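Long-range contact in luciferase-like enzymeAMP-CoA-ligase (Zophobas atratus, PDB 4W8O), which probably activates carboxylic acids as an AMP-forming CoA ligase of the ANL superfamily, related to beetle luciferases: residues E253-L267 with V280-L294. Numbering follows the deposited sequence.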
# COMPACT_ATOMS: atom_id res chain seq x y z
N GLU A 253 -9.73 11.78 19.08
CA GLU A 253 -9.01 11.95 20.34
C GLU A 253 -7.82 11.00 20.44
O GLU A 253 -6.70 11.42 20.75
CB GLU A 253 -9.97 11.68 21.49
CG GLU A 253 -9.49 12.22 22.82
CD GLU A 253 -9.91 13.65 23.06
OE1 GLU A 253 -9.15 14.39 23.71
OE2 GLU A 253 -11.02 14.04 22.61
N LYS A 254 -8.07 9.72 20.19
CA LYS A 254 -7.03 8.70 20.32
C LYS A 254 -5.91 8.93 19.31
O LYS A 254 -4.75 8.66 19.60
CB LYS A 254 -7.61 7.29 20.19
CG LYS A 254 -8.72 7.01 21.20
CD LYS A 254 -8.63 5.63 21.84
CE LYS A 254 -9.45 5.57 23.12
NZ LYS A 254 -9.12 4.37 23.95
N THR A 255 -6.25 9.44 18.13
CA THR A 255 -5.25 9.73 17.12
C THR A 255 -4.32 10.85 17.59
O THR A 255 -3.11 10.76 17.45
CB THR A 255 -5.88 10.10 15.76
OG1 THR A 255 -6.67 9.02 15.28
CG2 THR A 255 -4.81 10.43 14.74
N LEU A 256 -4.89 11.91 18.17
CA LEU A 256 -4.07 13.00 18.71
C LEU A 256 -3.20 12.51 19.87
O LEU A 256 -2.03 12.89 19.97
CB LEU A 256 -4.93 14.19 19.15
CG LEU A 256 -5.73 14.89 18.04
CD1 LEU A 256 -6.35 16.17 18.58
CD2 LEU A 256 -4.87 15.19 16.82
N GLN A 257 -3.75 11.66 20.72
CA GLN A 257 -2.98 11.03 21.80
C GLN A 257 -1.79 10.23 21.26
O GLN A 257 -0.68 10.30 21.81
CB GLN A 257 -3.86 10.12 22.65
CG GLN A 257 -4.84 10.87 23.54
CD GLN A 257 -5.99 10.00 24.02
OE1 GLN A 257 -5.95 8.77 23.95
NE2 GLN A 257 -7.03 10.65 24.53
N MET A 258 -2.02 9.46 20.19
CA MET A 258 -0.94 8.66 19.59
C MET A 258 0.15 9.54 18.99
O MET A 258 1.33 9.23 19.13
CB MET A 258 -1.49 7.68 18.54
CG MET A 258 -2.20 6.47 19.12
SD MET A 258 -2.81 5.33 17.85
CE MET A 258 -4.09 4.47 18.78
N ILE A 259 -0.24 10.63 18.34
CA ILE A 259 0.74 11.60 17.81
C ILE A 259 1.63 12.13 18.92
O ILE A 259 2.85 12.24 18.76
CB ILE A 259 0.06 12.78 17.08
CG1 ILE A 259 -0.56 12.29 15.77
CG2 ILE A 259 1.06 13.89 16.79
CD1 ILE A 259 -1.54 13.26 15.15
N GLU A 260 1.02 12.46 20.05
CA GLU A 260 1.77 12.87 21.23
C GLU A 260 2.61 11.73 21.80
O GLU A 260 3.81 11.91 22.05
CB GLU A 260 0.80 13.35 22.31
CG GLU A 260 1.47 13.95 23.52
CD GLU A 260 0.47 14.58 24.45
OE1 GLU A 260 0.41 15.82 24.48
OE2 GLU A 260 -0.29 13.84 25.11
N LYS A 261 1.98 10.58 22.01
CA LYS A 261 2.62 9.45 22.70
C LYS A 261 3.82 8.86 21.97
O LYS A 261 4.81 8.52 22.60
CB LYS A 261 1.60 8.34 22.99
CG LYS A 261 2.17 7.20 23.83
CD LYS A 261 1.10 6.21 24.26
CE LYS A 261 1.66 5.15 25.19
NZ LYS A 261 2.09 5.71 26.51
N TYR A 262 3.72 8.72 20.65
CA TYR A 262 4.79 8.11 19.87
C TYR A 262 5.60 9.14 19.09
O TYR A 262 6.54 8.77 18.39
CB TYR A 262 4.22 7.04 18.93
CG TYR A 262 3.46 5.96 19.68
CD1 TYR A 262 4.13 5.09 20.53
CD2 TYR A 262 2.08 5.83 19.55
CE1 TYR A 262 3.45 4.11 21.23
CE2 TYR A 262 1.39 4.85 20.25
CZ TYR A 262 2.07 4.00 21.09
OH TYR A 262 1.40 3.03 21.80
N LYS A 263 5.25 10.41 19.22
CA LYS A 263 5.93 11.49 18.51
C LYS A 263 5.88 11.25 17.01
O LYS A 263 6.91 11.27 16.33
CB LYS A 263 7.37 11.65 18.99
CG LYS A 263 7.50 11.80 20.49
CD LYS A 263 8.94 12.07 20.90
CE LYS A 263 9.16 11.80 22.38
NZ LYS A 263 8.36 12.71 23.24
N LEU A 264 4.68 11.01 16.50
CA LEU A 264 4.49 10.71 15.09
C LEU A 264 4.85 11.91 14.24
O LEU A 264 4.59 13.05 14.61
CB LEU A 264 3.03 10.32 14.80
CG LEU A 264 2.46 9.11 15.54
CD1 LEU A 264 0.98 8.95 15.19
CD2 LEU A 264 3.26 7.85 15.22
N THR A 265 5.44 11.64 13.08
CA THR A 265 5.77 12.64 12.10
C THR A 265 4.75 12.67 10.98
O THR A 265 4.66 13.66 10.26
CB THR A 265 7.13 12.35 11.45
OG1 THR A 265 7.08 11.09 10.75
CG2 THR A 265 8.23 12.32 12.49
N SER A 266 3.99 11.58 10.82
CA SER A 266 3.07 11.46 9.69
C SER A 266 1.86 10.60 10.00
O SER A 266 1.84 9.82 10.95
CB SER A 266 3.78 10.86 8.47
OG SER A 266 5.18 10.86 8.62
N LEU A 267 0.86 10.72 9.14
CA LEU A 267 -0.33 9.92 9.22
C LEU A 267 -0.96 9.85 7.84
O LEU A 267 -1.05 10.87 7.15
CB LEU A 267 -1.29 10.57 10.23
CG LEU A 267 -2.79 10.45 10.05
CD1 LEU A 267 -3.23 9.01 10.30
CD2 LEU A 267 -3.48 11.40 11.02
N VAL A 280 -12.10 17.54 17.42
CA VAL A 280 -11.60 17.32 18.77
C VAL A 280 -11.55 18.68 19.45
O VAL A 280 -10.92 19.61 18.93
CB VAL A 280 -10.19 16.68 18.78
CG1 VAL A 280 -9.64 16.65 20.20
CG2 VAL A 280 -10.24 15.28 18.19
N PRO A 281 -12.23 18.83 20.60
CA PRO A 281 -12.21 20.11 21.29
C PRO A 281 -10.87 20.38 21.99
O PRO A 281 -10.22 19.44 22.46
CB PRO A 281 -13.35 19.97 22.31
CG PRO A 281 -13.39 18.52 22.62
CD PRO A 281 -13.00 17.81 21.35
N ASN A 282 -10.47 21.65 22.04
CA ASN A 282 -9.27 22.07 22.76
C ASN A 282 -8.03 21.24 22.40
O ASN A 282 -7.39 20.68 23.29
CB ASN A 282 -9.52 22.01 24.27
CG ASN A 282 -10.73 22.82 24.70
OD1 ASN A 282 -10.83 24.01 24.39
ND2 ASN A 282 -11.65 22.18 25.42
N PRO A 283 -7.67 21.18 21.10
CA PRO A 283 -6.53 20.39 20.62
C PRO A 283 -5.18 20.80 21.20
O PRO A 283 -4.23 20.01 21.16
CB PRO A 283 -6.54 20.64 19.11
CG PRO A 283 -7.27 21.93 18.94
CD PRO A 283 -8.33 21.90 20.00
N GLU A 284 -5.11 22.02 21.74
CA GLU A 284 -3.86 22.59 22.27
C GLU A 284 -3.37 21.80 23.47
O GLU A 284 -2.17 21.81 23.77
CB GLU A 284 -4.04 24.06 22.66
CG GLU A 284 -4.91 24.89 21.73
CD GLU A 284 -6.41 24.73 22.00
OE1 GLU A 284 -6.81 24.55 23.17
OE2 GLU A 284 -7.18 24.77 21.02
N ARG A 285 -4.28 21.12 24.16
CA ARG A 285 -3.90 20.27 25.29
C ARG A 285 -3.07 19.04 24.88
O ARG A 285 -2.55 18.33 25.74
CB ARG A 285 -5.14 19.86 26.12
CG ARG A 285 -6.08 18.87 25.45
CD ARG A 285 -7.50 18.98 26.00
NE ARG A 285 -8.50 18.54 25.01
CZ ARG A 285 -8.93 17.29 24.85
NH1 ARG A 285 -9.84 17.03 23.91
NH2 ARG A 285 -8.47 16.29 25.59
N TYR A 286 -2.96 18.79 23.57
CA TYR A 286 -2.04 17.78 23.04
C TYR A 286 -0.79 18.42 22.46
O TYR A 286 -0.87 19.44 21.78
CB TYR A 286 -2.73 16.93 21.97
CG TYR A 286 -3.82 16.08 22.55
CD1 TYR A 286 -3.51 14.98 23.33
CD2 TYR A 286 -5.16 16.38 22.34
CE1 TYR A 286 -4.49 14.20 23.89
CE2 TYR A 286 -6.16 15.60 22.89
CZ TYR A 286 -5.82 14.51 23.67
OH TYR A 286 -6.79 13.71 24.22
N ASP A 287 0.36 17.83 22.76
CA ASP A 287 1.62 18.23 22.15
C ASP A 287 1.72 17.54 20.80
O ASP A 287 2.02 16.35 20.72
CB ASP A 287 2.79 17.85 23.06
CG ASP A 287 4.14 18.19 22.46
OD1 ASP A 287 4.22 18.82 21.39
OD2 ASP A 287 5.16 17.81 23.08
N LEU A 288 1.48 18.30 19.74
CA LEU A 288 1.49 17.79 18.38
C LEU A 288 2.70 18.29 17.60
O LEU A 288 2.71 18.21 16.37
CB LEU A 288 0.22 18.23 17.66
CG LEU A 288 -1.10 17.93 18.38
CD1 LEU A 288 -2.26 18.51 17.58
CD2 LEU A 288 -1.28 16.43 18.61
N SER A 289 3.72 18.79 18.29
CA SER A 289 4.84 19.47 17.62
C SER A 289 5.73 18.54 16.78
O SER A 289 6.47 19.02 15.93
CB SER A 289 5.71 20.24 18.63
OG SER A 289 6.26 19.38 19.60
N SER A 290 5.65 17.23 17.01
CA SER A 290 6.40 16.25 16.22
C SER A 290 5.82 16.04 14.82
O SER A 290 6.50 15.52 13.94
CB SER A 290 6.44 14.90 16.95
OG SER A 290 5.15 14.29 16.94
N PHE A 291 4.56 16.41 14.63
CA PHE A 291 3.83 16.05 13.41
C PHE A 291 4.22 16.93 12.23
O PHE A 291 4.19 18.15 12.34
CB PHE A 291 2.33 16.14 13.67
CG PHE A 291 1.49 15.47 12.62
CD1 PHE A 291 1.42 14.09 12.55
CD2 PHE A 291 0.75 16.23 11.72
CE1 PHE A 291 0.64 13.46 11.59
CE2 PHE A 291 -0.03 15.61 10.76
CZ PHE A 291 -0.08 14.23 10.69
N ARG A 292 4.57 16.31 11.11
CA ARG A 292 5.06 17.04 9.93
C ARG A 292 4.24 16.86 8.66
O ARG A 292 4.34 17.68 7.75
CB ARG A 292 6.50 16.64 9.63
CG ARG A 292 7.49 16.97 10.74
CD ARG A 292 7.88 18.43 10.75
NE ARG A 292 8.71 18.74 11.91
CZ ARG A 292 8.25 18.94 13.14
NH1 ARG A 292 6.95 18.87 13.39
NH2 ARG A 292 9.09 19.20 14.13
N CYS A 293 3.43 15.80 8.57
CA CYS A 293 2.83 15.44 7.29
C CYS A 293 1.53 14.64 7.42
O CYS A 293 1.53 13.51 7.89
CB CYS A 293 3.85 14.65 6.47
SG CYS A 293 3.40 14.44 4.74
N LEU A 294 0.42 15.24 6.99
CA LEU A 294 -0.85 14.53 6.90
C LEU A 294 -1.08 14.12 5.45
O LEU A 294 -1.31 14.97 4.58
CB LEU A 294 -2.01 15.40 7.41
CG LEU A 294 -3.29 14.65 7.81
CD1 LEU A 294 -4.21 15.55 8.62
CD2 LEU A 294 -4.02 14.09 6.60
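Ser266 and Leu267 pair in parallel with Cys293 and Leu294: Leu267 N donates to Cys293 O at 3.1 Å. One step earlier, Thr265 O takes Arg292 N at 2.8 Å and, weakly, Cys293 N. These neighbouring strands belong to the mixed sheet of the AMP-binding fold, joined by a beta-alpha-beta crossover through helix 274-278. Upstream, residues 280-288 run alongside helix 252-262 without regular pairing.

Where the strands begin, the Phe291 ring has Thr265 O over one face and Leu267 CB in plane at its edge, 3.7 Å from CE1; Ile259 CD1 approaches obliquely. Farther along the helix, Leu288 CD2 packs on Ile259 CG2, and Leu256 meets Val280 tip to tip (CD1 to CG1, 3.7 Å). Leu256 CB also makes a CH-pi contact over the Tyr286 ring, 20° off its normal. Tyr286 OH donates a hydrogen bond to the anti lone pair of Glu253 OE1 (2.5 Å) and accepts from Gln257 NE2, whose N-H points almost straight at it. Glu253 OE1 also forms a salt bridge with Arg285, which grips Pro281 O side-on through NE and NH1. Glu260, extended with CG anti to its backbone N (chi1 -174°), brings OE1 to Asp287 N at 2.6 Å and 178°.

Ser290 OG donates to Leu264 O, beyond the helix. Meeting both the Arg285 guanidinium and the Tyr286 hydroxyl, Glu253 is probably kept ionised, while its bond and that from Gln257 fix the hydroxyl's position.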